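Local coordinates for predicted protein (Acinetobacter sp. RUH2624, PDB 4MEA) that acts as a secreted Cif-type epoxide hydrolase, a virulence factor of the alpha/beta hydrolase fold that opens epoxide rings with water, at residues E109-I114 with N137-P142; S159-R164 with R251-L256. All coordinates share one frame; numbering follows the deposited sequence.

Interaction 1 of 2, residues E109-I114 with N137-P142; sequences ENTSKI and NTASYP
Ser112 and Thr111 both reach the carbonyl of Ala139 at the kink of the second helix. The Ser112 CB stands 3.7 Å from Ala139 O and 4.0 Å from Pro142 CB, so the methylene already rests against the proline ring. Its chi1 of -81° places OG beside the serine's own backbone N and anti to its carbonyl carbon, which carries the hydroxyl across the gap between the helices. There OG donates to Ala139 O at 2.7 Å, meeting the carbonyl at a C=O...donor angle of 137°. The same OG touches Pro142 CD at 3.5 Å and is hydrogen-bonded to the backbone N of Leu143. In an undistorted helix Ala139 O and Leu143 N would pair directly, and the serine hydroxyl is a partner to both. Pro142 has no N-H to give, which is consistent with the kink at this turn. The two segments belong to helices 108-123 and 136-146, which flank strand 128-133 along the chain; in the alpha/beta hydrolase fold the second of these helices follows the nucleophile elbow. Their local axes cross at -73° and approach to 6.8 Å, a closeness that the small residues Ala139 and Ser112 permit. Thr111 comes from the neighbouring position on its helix, with OG1 2.9 Å from Ala139 O and also within reach of Ser107 O. The Ala139 methyl lies against this hydroxyl, CB to OG1 3.4 Å. At the other, partly exposed end of the contact Glu109, bent at its second torsion, brings its carboxylate back over Pro142, the nearest approach being OE1 to CB at 3.5 Å.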
ATOM      1  N   GLU A 109       0.216   0.472 -24.092  1.00 10.67           N
ATOM      2  CA  GLU A 109      -0.048   0.686 -25.518  1.00 12.06           C
ATOM      3  C   GLU A 109      -0.137   2.166 -25.868  1.00 11.03           C
ATOM      4  O   GLU A 109       0.453   2.615 -26.855  1.00 13.22           O
ATOM      5  CB  GLU A 109      -1.331  -0.024 -25.958  1.00 15.35           C
ATOM      6  CG  GLU A 109      -1.225  -1.544 -25.989  1.00 30.28           C
ATOM      7  CD  GLU A 109      -0.430  -2.064 -27.173  1.00 41.15           C
ATOM      8  OE1 GLU A 109       0.114  -1.243 -27.949  1.00 44.33           O
ATOM      9  OE2 GLU A 109      -0.359  -3.303 -27.329  1.00 40.26           O
ATOM     10  N   ASN A 110      -0.883   2.924 -25.068  1.00 12.76           N
ATOM     11  CA  ASN A 110      -1.038   4.349 -25.334  1.00 13.58           C
ATOM     12  C   ASN A 110       0.259   5.155 -25.181  1.00 19.19           C
ATOM     13  O   ASN A 110       0.610   5.941 -26.053  1.00 13.61           O
ATOM     14  CB  ASN A 110      -2.147   4.966 -24.478  1.00 14.32           C
ATOM     15  CG  ASN A 110      -2.716   6.229 -25.106  1.00 17.35           C
ATOM     16  OD1 ASN A 110      -2.803   6.330 -26.328  1.00 16.50           O
ATOM     17  ND2 ASN A 110      -3.098   7.196 -24.278  1.00 14.40           N
ATOM     18  N   THR A 111       0.965   4.967 -24.070  1.00 14.98           N
ATOM     19  CA  THR A 111       2.227   5.678 -23.854  1.00  7.29           C
ATOM     20  C   THR A 111       3.266   5.243 -24.890  1.00  7.68           C
ATOM     21  O   THR A 111       4.086   6.046 -25.338  1.00 15.15           O
ATOM     22  CB  THR A 111       2.774   5.433 -22.420  1.00 14.33           C
ATOM     23  OG1 THR A 111       2.936   4.025 -22.209  1.00 10.11           O
ATOM     24  CG2 THR A 111       1.799   5.973 -21.380  1.00 10.59           C
ATOM     25  N   SER A 112       3.239   3.968 -25.267  1.00  9.32           N
ATOM     26  CA  SER A 112       4.140   3.487 -26.318  1.00 14.52           C
ATOM     27  C   SER A 112       3.853   4.180 -27.655  1.00 18.87           C
ATOM     28  O   SER A 112       4.775   4.515 -28.418  1.00 15.29           O
ATOM     29  CB  SER A 112       4.026   1.970 -26.477  1.00 15.30           C
ATOM     30  OG  SER A 112       4.781   1.284 -25.489  1.00 14.33           O
ATOM     31  N   LYS A 113       2.572   4.382 -27.946  1.00 16.00           N
ATOM     32  CA  LYS A 113       2.185   5.053 -29.185  1.00 16.87           C
ATOM     33  C   LYS A 113       2.656   6.510 -29.189  1.00 16.84           C
ATOM     34  O   LYS A 113       3.176   7.006 -30.189  1.00 13.71           O
ATOM     35  CB  LYS A 113       0.670   4.997 -29.406  1.00 14.75           C
ATOM     36  CG  LYS A 113       0.259   5.455 -30.815  1.00 25.23           C
ATOM     37  CD  LYS A 113      -1.249   5.548 -31.001  1.00 35.96           C
ATOM     38  CE  LYS A 113      -1.743   6.983 -30.821  1.00 49.40           C
ATOM     39  NZ  LYS A 113      -3.194   7.154 -31.149  1.00 49.09           N
ATOM     40  N   ILE A 114       2.465   7.195 -28.067  1.00  9.74           N
ATOM     41  CA  ILE A 114       2.891   8.583 -27.949  1.00 13.86           C
ATOM     42  C   ILE A 114       4.411   8.700 -28.058  1.00 13.75           C
ATOM     43  O   ILE A 114       4.930   9.562 -28.767  1.00 15.49           O
ATOM     44  CB  ILE A 114       2.395   9.212 -26.624  1.00 18.42           C
ATOM     45  CG1 ILE A 114       0.869   9.380 -26.656  1.00 13.85           C
ATOM     46  CG2 ILE A 114       3.110  10.550 -26.363  1.00 19.16           C
ATOM     47  CD1 ILE A 114       0.219   9.428 -25.280  1.00 10.85           C
ATOM     48  N   ASN A 137       9.477   1.087 -17.805  1.00 10.73           N
ATOM     49  CA  ASN A 137       9.254  -0.325 -18.122  1.00 12.13           C
ATOM     50  C   ASN A 137       7.777  -0.628 -18.327  1.00 13.82           C
ATOM     51  O   ASN A 137       7.410  -1.576 -19.032  1.00 14.67           O
ATOM     52  CB  ASN A 137       9.805  -1.222 -17.010  1.00  4.93           C
ATOM     53  CG  ASN A 137      11.301  -1.126 -16.871  1.00 11.70           C
ATOM     54  OD1 ASN A 137      11.959  -0.418 -17.633  1.00 11.29           O
ATOM     55  ND2 ASN A 137      11.856  -1.841 -15.890  1.00  9.59           N
ATOM     56  N   THR A 138       6.939   0.181 -17.689  1.00 10.08           N
ATOM     57  CA  THR A 138       5.494   0.093 -17.852  1.00 10.78           C
ATOM     58  C   THR A 138       5.051   0.765 -19.150  1.00 12.85           C
ATOM     59  O   THR A 138       4.163   0.271 -19.855  1.00 11.04           O
ATOM     60  CB  THR A 138       4.773   0.768 -16.672  1.00  8.85           C
ATOM     61  OG1 THR A 138       4.838  -0.092 -15.525  1.00 11.69           O
ATOM     62  CG2 THR A 138       3.317   1.052 -17.022  1.00  6.86           C
ATOM     63  N   ALA A 139       5.687   1.888 -19.466  1.00 14.92           N
ATOM     64  CA  ALA A 139       5.319   2.689 -20.628  1.00 10.34           C
ATOM     65  C   ALA A 139       5.733   2.068 -21.965  1.00 14.17           C
ATOM     66  O   ALA A 139       5.155   2.385 -23.009  1.00 17.01           O
ATOM     67  CB  ALA A 139       5.923   4.091 -20.504  1.00  7.48           C
ATOM     68  N   SER A 140       6.718   1.177 -21.932  1.00 10.03           N
ATOM     69  CA  SER A 140       7.520   0.913 -23.128  1.00 11.30           C
ATOM     70  C   SER A 140       7.438  -0.470 -23.758  1.00 13.79           C
ATOM     71  O   SER A 140       7.934  -0.647 -24.867  1.00 12.90           O
ATOM     72  CB  SER A 140       9.004   1.206 -22.843  1.00 11.53           C
ATOM     73  OG  SER A 140       9.195   2.542 -22.406  1.00 11.76           O
ATOM     74  N   TYR A 141       6.855  -1.463 -23.094  1.00 12.35           N
ATOM     75  CA  TYR A 141       6.997  -2.798 -23.684  1.00 12.25           C
ATOM     76  C   TYR A 141       6.406  -2.949 -25.096  1.00 12.51           C
ATOM     77  O   TYR A 141       7.063  -3.516 -25.975  1.00 15.21           O
ATOM     78  CB  TYR A 141       6.574  -3.967 -22.773  1.00 10.79           C
ATOM     79  CG  TYR A 141       6.987  -5.268 -23.433  1.00  8.63           C
ATOM     80  CD1 TYR A 141       8.322  -5.657 -23.469  1.00 11.07           C
ATOM     81  CD2 TYR A 141       6.053  -6.063 -24.094  1.00 11.07           C
ATOM     82  CE1 TYR A 141       8.714  -6.842 -24.117  1.00 11.03           C
ATOM     83  CE2 TYR A 141       6.426  -7.231 -24.744  1.00  9.66           C
ATOM     84  CZ  TYR A 141       7.753  -7.616 -24.756  1.00 16.82           C
ATOM     85  OH  TYR A 141       8.113  -8.778 -25.413  1.00 15.98           O
ATOM     86  N   PRO A 142       5.172  -2.458 -25.320  1.00 13.34           N
ATOM     87  CA  PRO A 142       4.618  -2.536 -26.678  1.00 15.52           C
ATOM     88  C   PRO A 142       5.466  -1.767 -27.685  1.00 20.09           C
ATOM     89  O   PRO A 142       5.607  -2.230 -28.811  1.00 13.65           O
ATOM     90  CB  PRO A 142       3.234  -1.900 -26.533  1.00 10.82           C
ATOM     91  CG  PRO A 142       2.872  -2.179 -25.091  1.00 14.03           C
ATOM     92  CD  PRO A 142       4.162  -2.007 -24.346  1.00 10.84           C
TER

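Interaction 2 of 2, residues S159-R164 with R251-L256; sequences SPIPDR and RQNEAL
Asn253 points its amide at the backbone of Pro162, and ND2 donates to Pro162 O at 3.1 Å with a nearly straight N-H...O angle of 164°. The carbonyl oxygen lies in the plane of the amide, as expected for a donor using an sp2 N-H. Around this bond the packing is close: Ile161 CG2 and Pro162 CB each come to 3.7 Å from Asn253 ND2, so the amide is bordered by aliphatic carbon on the side of the loop. All three of these residues are buried. The next helix residue works nearer the surface. Glu254 doubles back at its second torsion (chi2 -71°), which turns its carboxylate toward the loop, where OE2 accepts the backbone N-H of Arg164 at 2.8 Å. The donor approaches on the anti side, well out of the carboxylate plane. The same oxygen is 3.2 Å from Asp163 CB and 4.1 Å from Asp163 OD2. Two carboxylates this near would probably repel each other, but Arg287 NH1 forms salt bridges with both and should offset the charge. Asp163 is held further by OD1, which bonds Ala165 N in an Asx turn. Beyond these links the contact opens out: the exposed Arg164 extends from CG to NE past the glutamate, with its NE 4.8 Å from Glu254 OE2 and no salt bridge between them. The Arg164 methylenes run alongside Glu254 OE2, CB at 3.5 Å, whereas the guanidinium lies beyond the carboxylate on the exposed side, its plane almost parallel to that of the glutamate. The contact thus ties the loop leaving strand 151-157 to helix 246-258, which precedes strand 267-272, a junction typical of alpha/beta hydrolases in which a cap is inserted between these two strands.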
ATOM      1  N   SER A 159      12.766  -2.249 -12.246  1.00  8.88           N
ATOM      2  CA  SER A 159      11.331  -2.509 -12.065  1.00  9.59           C
ATOM      3  C   SER A 159      10.785  -3.604 -12.977  1.00  7.56           C
ATOM      4  O   SER A 159      11.287  -3.817 -14.085  1.00 11.82           O
ATOM      5  CB  SER A 159      10.504  -1.234 -12.271  1.00  9.42           C
ATOM      6  OG  SER A 159      10.821  -0.261 -11.300  1.00  8.48           O
ATOM      7  N   PRO A 160       9.745  -4.303 -12.515  1.00 10.63           N
ATOM      8  CA  PRO A 160       9.129  -5.317 -13.371  1.00 10.09           C
ATOM      9  C   PRO A 160       8.427  -4.657 -14.554  1.00 12.19           C
ATOM     10  O   PRO A 160       7.974  -3.516 -14.451  1.00 12.14           O
ATOM     11  CB  PRO A 160       8.099  -5.976 -12.445  1.00 10.39           C
ATOM     12  CG  PRO A 160       7.798  -4.942 -11.409  1.00 15.40           C
ATOM     13  CD  PRO A 160       9.096  -4.222 -11.191  1.00 13.16           C
ATOM     14  N   ILE A 161       8.381  -5.370 -15.672  1.00 11.83           N
ATOM     15  CA  ILE A 161       7.517  -5.020 -16.785  1.00 11.87           C
ATOM     16  C   ILE A 161       6.143  -5.560 -16.398  1.00 14.82           C
ATOM     17  O   ILE A 161       6.035  -6.690 -15.925  1.00 12.46           O
ATOM     18  CB  ILE A 161       8.001  -5.705 -18.088  1.00 14.45           C
ATOM     19  CG1 ILE A 161       9.406  -5.215 -18.458  1.00 10.87           C
ATOM     20  CG2 ILE A 161       7.018  -5.468 -19.234  1.00 11.13           C
ATOM     21  CD1 ILE A 161      10.177  -6.148 -19.396  1.00 11.79           C
ATOM     22  N   PRO A 162       5.091  -4.750 -16.563  1.00 11.29           N
ATOM     23  CA  PRO A 162       3.748  -5.238 -16.234  1.00 13.40           C
ATOM     24  C   PRO A 162       3.425  -6.592 -16.870  1.00 15.56           C
ATOM     25  O   PRO A 162       3.548  -6.771 -18.077  1.00 14.44           O
ATOM     26  CB  PRO A 162       2.840  -4.150 -16.815  1.00  9.23           C
ATOM     27  CG  PRO A 162       3.654  -2.899 -16.640  1.00 10.06           C
ATOM     28  CD  PRO A 162       5.082  -3.325 -16.945  1.00  6.85           C
ATOM     29  N   ASP A 163       3.032  -7.546 -16.037  1.00 12.66           N
ATOM     30  CA  ASP A 163       2.527  -8.824 -16.515  1.00 13.39           C
ATOM     31  C   ASP A 163       1.652  -9.405 -15.411  1.00 12.94           C
ATOM     32  O   ASP A 163       1.341  -8.703 -14.445  1.00  9.19           O
ATOM     33  CB  ASP A 163       3.656  -9.779 -16.981  1.00 13.16           C
ATOM     34  CG  ASP A 163       4.367 -10.497 -15.827  1.00 16.04           C
ATOM     35  OD1 ASP A 163       4.282 -10.046 -14.674  1.00 11.39           O
ATOM     36  OD2 ASP A 163       5.034 -11.521 -16.089  1.00 12.86           O
ATOM     37  N   ARG A 164       1.240 -10.661 -15.563  1.00 10.57           N
ATOM     38  CA  ARG A 164       0.271 -11.271 -14.653  1.00 11.44           C
ATOM     39  C   ARG A 164       0.792 -11.272 -13.218  1.00  9.44           C
ATOM     40  O   ARG A 164       0.009 -11.274 -12.262  1.00 13.21           O
ATOM     41  CB  ARG A 164      -0.034 -12.708 -15.094  1.00 10.36           C
ATOM     42  CG  ARG A 164       1.175 -13.614 -14.973  1.00 14.98           C
ATOM     43  CD  ARG A 164       1.037 -14.925 -15.726  1.00 23.73           C
ATOM     44  NE  ARG A 164       2.234 -15.744 -15.531  1.00 26.89           N
ATOM     45  CZ  ARG A 164       2.501 -16.858 -16.201  1.00 35.06           C
ATOM     46  NH1 ARG A 164       1.651 -17.294 -17.122  1.00 34.26           N
ATOM     47  NH2 ARG A 164       3.624 -17.531 -15.953  1.00 32.83           N
ATOM     48  N   ARG A 251      -2.790  -6.605 -19.357  1.00 12.72           N
ATOM     49  CA  ARG A 251      -3.535  -7.292 -20.402  1.00 16.32           C
ATOM     50  C   ARG A 251      -2.842  -7.090 -21.742  1.00 16.77           C
ATOM     51  O   ARG A 251      -2.717  -8.017 -22.544  1.00 12.87           O
ATOM     52  CB  ARG A 251      -4.973  -6.767 -20.466  1.00 16.88           C
ATOM     53  CG  ARG A 251      -5.698  -7.106 -21.767  1.00 31.51           C
ATOM     54  CD  ARG A 251      -7.156  -7.444 -21.520  1.00 38.23           C
ATOM     55  NE  ARG A 251      -7.940  -7.518 -22.749  1.00 44.99           N
ATOM     56  CZ  ARG A 251      -7.843  -8.491 -23.653  1.00 49.20           C
ATOM     57  NH1 ARG A 251      -6.972  -9.482 -23.487  1.00 51.26           N
ATOM     58  NH2 ARG A 251      -8.615  -8.467 -24.734  1.00 43.46           N
ATOM     59  N   GLN A 252      -2.377  -5.870 -21.978  1.00 20.32           N
ATOM     60  CA  GLN A 252      -1.744  -5.555 -23.244  1.00 14.26           C
ATOM     61  C   GLN A 252      -0.453  -6.331 -23.439  1.00 17.18           C
ATOM     62  O   GLN A 252      -0.208  -6.865 -24.519  1.00 14.82           O
ATOM     63  CB  GLN A 252      -1.498  -4.052 -23.355  1.00  8.28           C
ATOM     64  CG  GLN A 252      -2.789  -3.254 -23.454  1.00  9.74           C
ATOM     65  CD  GLN A 252      -2.574  -1.782 -23.193  1.00 13.10           C
ATOM     66  OE1 GLN A 252      -1.462  -1.353 -22.870  1.00 11.63           O
ATOM     67  NE2 GLN A 252      -3.636  -0.990 -23.349  1.00  9.58           N
ATOM     68  N   ASN A 253       0.378  -6.389 -22.400  1.00 12.92           N
ATOM     69  CA  ASN A 253       1.644  -7.093 -22.518  1.00  9.41           C
ATOM     70  C   ASN A 253       1.456  -8.601 -22.596  1.00 10.15           C
ATOM     71  O   ASN A 253       2.171  -9.290 -23.321  1.00 14.98           O
ATOM     72  CB  ASN A 253       2.606  -6.718 -21.374  1.00  6.74           C
ATOM     73  CG  ASN A 253       3.127  -5.288 -21.503  1.00 14.18           C
ATOM     74  OD1 ASN A 253       3.087  -4.698 -22.589  1.00 13.73           O
ATOM     75  ND2 ASN A 253       3.605  -4.723 -20.396  1.00 10.56           N
ATOM     76  N   GLU A 254       0.503  -9.118 -21.831  1.00 10.87           N
ATOM     77  CA  GLU A 254       0.217 -10.546 -21.870  1.00 13.87           C
ATOM     78  C   GLU A 254      -0.248 -10.951 -23.271  1.00 14.67           C
ATOM     79  O   GLU A 254       0.087 -12.030 -23.768  1.00 17.53           O
ATOM     80  CB  GLU A 254      -0.847 -10.906 -20.825  1.00 14.02           C
ATOM     81  CG  GLU A 254      -0.335 -10.853 -19.383  1.00 17.99           C
ATOM     82  CD  GLU A 254       0.637 -11.983 -19.056  1.00 20.61           C
ATOM     83  OE1 GLU A 254       0.561 -13.050 -19.699  1.00 19.86           O
ATOM     84  OE2 GLU A 254       1.476 -11.809 -18.147  1.00 20.90           O
ATOM     85  N   ALA A 255      -1.020 -10.077 -23.907  1.00 11.64           N
ATOM     86  CA  ALA A 255      -1.501 -10.342 -25.262  1.00 15.53           C
ATOM     87  C   ALA A 255      -0.331 -10.394 -26.248  1.00 16.96           C
ATOM     88  O   ALA A 255      -0.281 -11.257 -27.119  1.00 15.24           O
ATOM     89  CB  ALA A 255      -2.531  -9.290 -25.687  1.00 15.26           C
ATOM     90  N   LEU A 256       0.613  -9.470 -26.104  1.00 17.19           N
ATOM     91  CA  LEU A 256       1.809  -9.477 -26.938  1.00 15.03           C
ATOM     92  C   LEU A 256       2.620 -10.746 -26.710  1.00 15.27           C
ATOM     93  O   LEU A 256       3.052 -11.388 -27.662  1.00 17.59           O
ATOM     94  CB  LEU A 256       2.673  -8.235 -26.674  1.00 11.89           C
ATOM     95  CG  LEU A 256       2.077  -6.894 -27.136  1.00 16.75           C
ATOM     96  CD1 LEU A 256       2.809  -5.724 -26.500  1.00  9.59           C
ATOM     97  CD2 LEU A 256       2.102  -6.788 -28.655  1.00 17.14           C
TER

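How the interactions relate
Interaction 1 closes before interaction 2 opens along the chain, yet their centres lie only about 11 Å apart, on the same side of the chain's centre. Helix 136-146 is the common ground: Asn137 ND2 probably bonds Ser159 O, Thr138 packs on Pro162, and Pro142 meets Asn253. Glu109 N also probably bonds Gln252 OE1, so helix 108-123 reaches helix 246-258 directly. Strands 128-133 and 151-157, which lead into helix 136-146 and loop 159-164, are parallel neighbours in the large sheet. The two contacts touch each other, so the helices beside this sheet and the route into the probable cap are packed together.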